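Local coordinates for mandelate racemase/muconate lactonizing protein (Alicyclobacillus acidocaldarius LAA1, PDB 3QLD), which belongs to the enolase superfamily and pairs an N-terminal capping domain with a TIM-barrel-like domain, at residues 10-18 against 328-336. Numbering follows the deposited sequence.
Sequences RLSLPLKFP and DRYFEQDVL
Leu13 lies across the ring of Phe331. Leu13 CD2 sits 3.9 Å from the centroid of the Phe331 ring, 15° off the normal, which makes a CH-pi contact. Tyr330 CB lies over the opposite face of that ring, toward the rim. Leu15 CD2 meets Phe331 CE1 at 3.6 Å, and Pro14 O lies in plane at the ring edge by CD1. Phe331 CG is anti to its own carbonyl carbon (chi1 -55°). This turn brings the ring back to the strand although its CB points away from it. Farther along, Leu11 CD2 packs on Val335 CG1 at 3.8 Å. At the exposed rim, the aliphatic part of Lys16 lies along the loop, with Lys16 CG 3.7 Å from Glu332 N.

The polar contacts use mainly backbone atoms. Lys16 N donates to Tyr330 O at 3.1 Å. The bond is nearly straight (171° at the hydrogen), but the donor is tilted from the carbonyl plane. Water 1 donates to Pro14 O at 2.7 Å and accepts from Glu332 N at 2.9 Å, so it bridges the two backbones. Within the loop, Asp334 OD1 accepts from Val335 N. The same oxygen accepts from Gly303 N, at the start of helix 303-313.

The contact joins strand 3-15 of the capping domain's antiparallel sheet to the loop between helix 303-313 and strand 347-349 of the barrel region. Phe368 also packs on Leu13. The chemistry implies a domain junction with an apolar core and a polar, solvent-facing rim, pinned near the strand's end by one direct backbone bond and one water bridge.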
loop_
_atom_site.group_PDB
_atom_site.type_symbol
_atom_site.label_atom_id
_atom_site.label_comp_id
_atom_site.label_asym_id
_atom_site.label_seq_id
_atom_site.Cartn_x
_atom_site.Cartn_y
_atom_site.Cartn_z
ATOM N N ARG A 10 3.823 -2.300 22.366
ATOM C CA ARG A 10 3.010 -3.334 21.715
ATOM C C ARG A 10 2.116 -4.050 22.710
ATOM O O ARG A 10 2.597 -4.659 23.685
ATOM C CB ARG A 10 3.896 -4.349 20.955
ATOM C CG ARG A 10 3.070 -5.038 19.882
ATOM C CD ARG A 10 3.962 -6.054 19.189
ATOM N NE ARG A 10 3.136 -6.869 18.340
ATOM C CZ ARG A 10 3.557 -7.343 17.180
ATOM N NH1 ARG A 10 2.725 -8.055 16.423
ATOM N NH2 ARG A 10 4.789 -7.051 16.799
ATOM N N LEU A 11 0.810 -3.966 22.486
ATOM C CA LEU A 11 -0.160 -4.396 23.439
ATOM C C LEU A 11 -0.943 -5.591 22.915
ATOM O O LEU A 11 -1.139 -5.757 21.687
ATOM C CB LEU A 11 -1.130 -3.252 23.746
ATOM C CG LEU A 11 -0.829 -2.293 24.901
ATOM C CD1 LEU A 11 0.532 -1.704 24.867
ATOM C CD2 LEU A 11 -1.892 -1.209 24.996
ATOM N N SER A 12 -1.395 -6.427 23.847
ATOM C CA SER A 12 -2.346 -7.470 23.516
ATOM C C SER A 12 -3.468 -7.396 24.558
ATOM O O SER A 12 -3.200 -7.672 25.720
ATOM C CB SER A 12 -1.693 -8.824 23.579
ATOM O OG SER A 12 -2.660 -9.809 23.204
ATOM N N LEU A 13 -4.686 -7.003 24.148
ATOM C CA LEU A 13 -5.812 -6.810 25.099
ATOM C C LEU A 13 -6.864 -7.933 24.980
ATOM O O LEU A 13 -7.432 -8.152 23.911
ATOM C CB LEU A 13 -6.525 -5.461 24.873
ATOM C CG LEU A 13 -5.956 -4.123 25.348
ATOM C CD1 LEU A 13 -4.780 -3.749 24.470
ATOM C CD2 LEU A 13 -7.033 -3.063 25.237
ATOM N N PRO A 14 -7.161 -8.629 26.075
ATOM C CA PRO A 14 -8.222 -9.617 25.925
ATOM C C PRO A 14 -9.585 -8.972 25.609
ATOM O O PRO A 14 -9.967 -7.942 26.191
ATOM C CB PRO A 14 -8.269 -10.301 27.289
ATOM C CG PRO A 14 -6.909 -10.129 27.835
ATOM C CD PRO A 14 -6.525 -8.725 27.399
ATOM N N LEU A 15 -10.300 -9.612 24.679
ATOM C CA LEU A 15 -11.639 -9.187 24.278
ATOM C C LEU A 15 -12.692 -9.896 25.132
ATOM O O LEU A 15 -12.472 -11.042 25.525
ATOM C CB LEU A 15 -11.837 -9.534 22.820
ATOM C CG LEU A 15 -10.918 -8.801 21.836
ATOM C CD1 LEU A 15 -10.837 -9.607 20.572
ATOM C CD2 LEU A 15 -11.428 -7.407 21.550
ATOM N N LYS A 16 -13.815 -9.239 25.423
ATOM C CA LYS A 16 -14.923 -9.883 26.167
ATOM C C LYS A 16 -15.355 -11.247 25.551
ATOM O O LYS A 16 -15.617 -12.232 26.272
ATOM C CB LYS A 16 -16.125 -8.933 26.265
ATOM C CG LYS A 16 -16.026 -7.851 27.398
ATOM C CD LYS A 16 -17.295 -7.812 28.292
ATOM C CE LYS A 16 -17.872 -6.400 28.501
ATOM N NZ LYS A 16 -17.407 -5.638 29.717
ATOM N N PHE A 17 -15.424 -11.312 24.225
ATOM C CA PHE A 17 -15.634 -12.601 23.525
ATOM C C PHE A 17 -14.916 -12.509 22.182
ATOM O O PHE A 17 -14.544 -11.419 21.782
ATOM C CB PHE A 17 -17.139 -12.858 23.334
ATOM C CG PHE A 17 -17.839 -11.782 22.584
ATOM C CD1 PHE A 17 -17.992 -11.864 21.203
ATOM C CD2 PHE A 17 -18.357 -10.665 23.258
ATOM C CE1 PHE A 17 -18.643 -10.853 20.481
ATOM C CE2 PHE A 17 -18.999 -9.657 22.555
ATOM C CZ PHE A 17 -19.138 -9.755 21.136
ATOM N N PRO A 18 -14.704 -13.652 21.489
ATOM C CA PRO A 18 -14.024 -13.581 20.203
ATOM C C PRO A 18 -14.695 -12.679 19.170
ATOM O O PRO A 18 -15.886 -12.765 18.965
ATOM C CB PRO A 18 -14.011 -15.050 19.747
ATOM C CG PRO A 18 -13.881 -15.813 21.033
ATOM C CD PRO A 18 -14.814 -15.053 21.965
ATOM N N ASP A 328 -16.711 -0.649 26.902
ATOM C CA ASP A 328 -17.092 -1.879 27.531
ATOM C C ASP A 328 -17.766 -2.870 26.575
ATOM O O ASP A 328 -17.909 -4.033 26.924
ATOM C CB ASP A 328 -17.933 -1.611 28.786
ATOM C CG ASP A 328 -19.308 -1.000 28.478
ATOM O OD1 ASP A 328 -19.698 -0.866 27.293
ATOM O OD2 ASP A 328 -20.015 -0.638 29.459
ATOM N N ARG A 329 -18.153 -2.429 25.369
ATOM C CA ARG A 329 -18.756 -3.361 24.401
ATOM C C ARG A 329 -17.674 -4.342 23.926
ATOM O O ARG A 329 -17.961 -5.451 23.431
ATOM C CB ARG A 329 -19.398 -2.624 23.206
ATOM C CG ARG A 329 -20.685 -1.813 23.584
ATOM C CD ARG A 329 -21.792 -1.847 22.481
ATOM N NE ARG A 329 -21.968 -3.179 21.876
ATOM C CZ ARG A 329 -23.124 -3.851 21.769
ATOM N NH1 ARG A 329 -24.265 -3.327 22.219
ATOM N NH2 ARG A 329 -23.127 -5.072 21.209
ATOM N N TYR A 330 -16.429 -3.937 24.137
ATOM C CA TYR A 330 -15.297 -4.611 23.522
ATOM C C TYR A 330 -14.312 -5.223 24.566
ATOM O O TYR A 330 -13.854 -6.359 24.371
ATOM C CB TYR A 330 -14.581 -3.679 22.516
ATOM C CG TYR A 330 -15.382 -2.756 21.543
ATOM C CD1 TYR A 330 -16.192 -3.255 20.477
ATOM C CD2 TYR A 330 -15.239 -1.364 21.634
ATOM C CE1 TYR A 330 -16.884 -2.332 19.545
ATOM C CE2 TYR A 330 -15.896 -0.471 20.741
ATOM C CZ TYR A 330 -16.700 -0.933 19.691
ATOM O OH TYR A 330 -17.279 0.061 18.855
ATOM N N PHE A 331 -14.025 -4.497 25.661
ATOM C CA PHE A 331 -12.997 -4.916 26.648
ATOM C C PHE A 331 -13.415 -4.907 28.125
ATOM O O PHE A 331 -13.862 -3.879 28.609
ATOM C CB PHE A 331 -11.825 -3.958 26.567
ATOM C CG PHE A 331 -11.235 -3.821 25.199
ATOM C CD1 PHE A 331 -10.451 -4.834 24.673
ATOM C CD2 PHE A 331 -11.392 -2.629 24.463
ATOM C CE1 PHE A 331 -9.868 -4.714 23.407
ATOM C CE2 PHE A 331 -10.806 -2.484 23.194
ATOM C CZ PHE A 331 -10.043 -3.559 22.658
ATOM N N GLU A 332 -13.156 -6.010 28.849
ATOM C CA GLU A 332 -13.246 -6.042 30.315
ATOM C C GLU A 332 -12.399 -4.910 30.927
ATOM O O GLU A 332 -12.839 -4.269 31.861
ATOM C CB GLU A 332 -12.793 -7.415 30.902
ATOM C CG GLU A 332 -12.844 -7.572 32.502
ATOM C CD GLU A 332 -11.525 -7.222 33.264
ATOM O OE1 GLU A 332 -10.404 -7.492 32.771
ATOM O OE2 GLU A 332 -11.597 -6.673 34.384
ATOM N N GLN A 333 -11.195 -4.703 30.389
ATOM C CA GLN A 333 -10.256 -3.732 30.901
ATOM C C GLN A 333 -9.520 -3.101 29.710
ATOM O O GLN A 333 -8.853 -3.816 28.942
ATOM C CB GLN A 333 -9.236 -4.447 31.798
ATOM C CG GLN A 333 -8.039 -3.591 32.167
ATOM C CD GLN A 333 -8.378 -2.614 33.258
ATOM O OE1 GLN A 333 -8.649 -3.026 34.404
ATOM N NE2 GLN A 333 -8.394 -1.314 32.924
ATOM N N ASP A 334 -9.644 -1.781 29.607
ATOM C CA ASP A 334 -9.080 -0.935 28.546
ATOM C C ASP A 334 -7.899 -0.109 29.114
ATOM O O ASP A 334 -7.555 -0.247 30.288
ATOM C CB ASP A 334 -10.227 -0.028 28.035
ATOM C CG ASP A 334 -9.978 0.565 26.638
ATOM O OD1 ASP A 334 -8.869 0.451 26.141
ATOM O OD2 ASP A 334 -10.906 1.199 26.061
ATOM N N VAL A 335 -7.266 0.727 28.307
ATOM C CA VAL A 335 -6.055 1.439 28.718
ATOM C C VAL A 335 -6.292 2.845 29.313
ATOM O O VAL A 335 -5.351 3.617 29.526
ATOM C CB VAL A 335 -5.053 1.506 27.533
ATOM C CG1 VAL A 335 -4.966 0.124 26.870
ATOM C CG2 VAL A 335 -5.541 2.521 26.513
ATOM N N LEU A 336 -7.541 3.139 29.625
ATOM C CA LEU A 336 -7.910 4.411 30.269
ATOM C C LEU A 336 -8.340 4.176 31.708
ATOM O O LEU A 336 -8.871 3.141 32.021
ATOM C CB LEU A 336 -9.047 5.098 29.513
ATOM C CG LEU A 336 -8.795 5.365 28.002
ATOM C CD1 LEU A 336 -10.044 6.055 27.444
ATOM C CD2 LEU A 336 -7.579 6.258 27.843
HETATM O O HOH W 1 -12.110 -8.431 27.748
#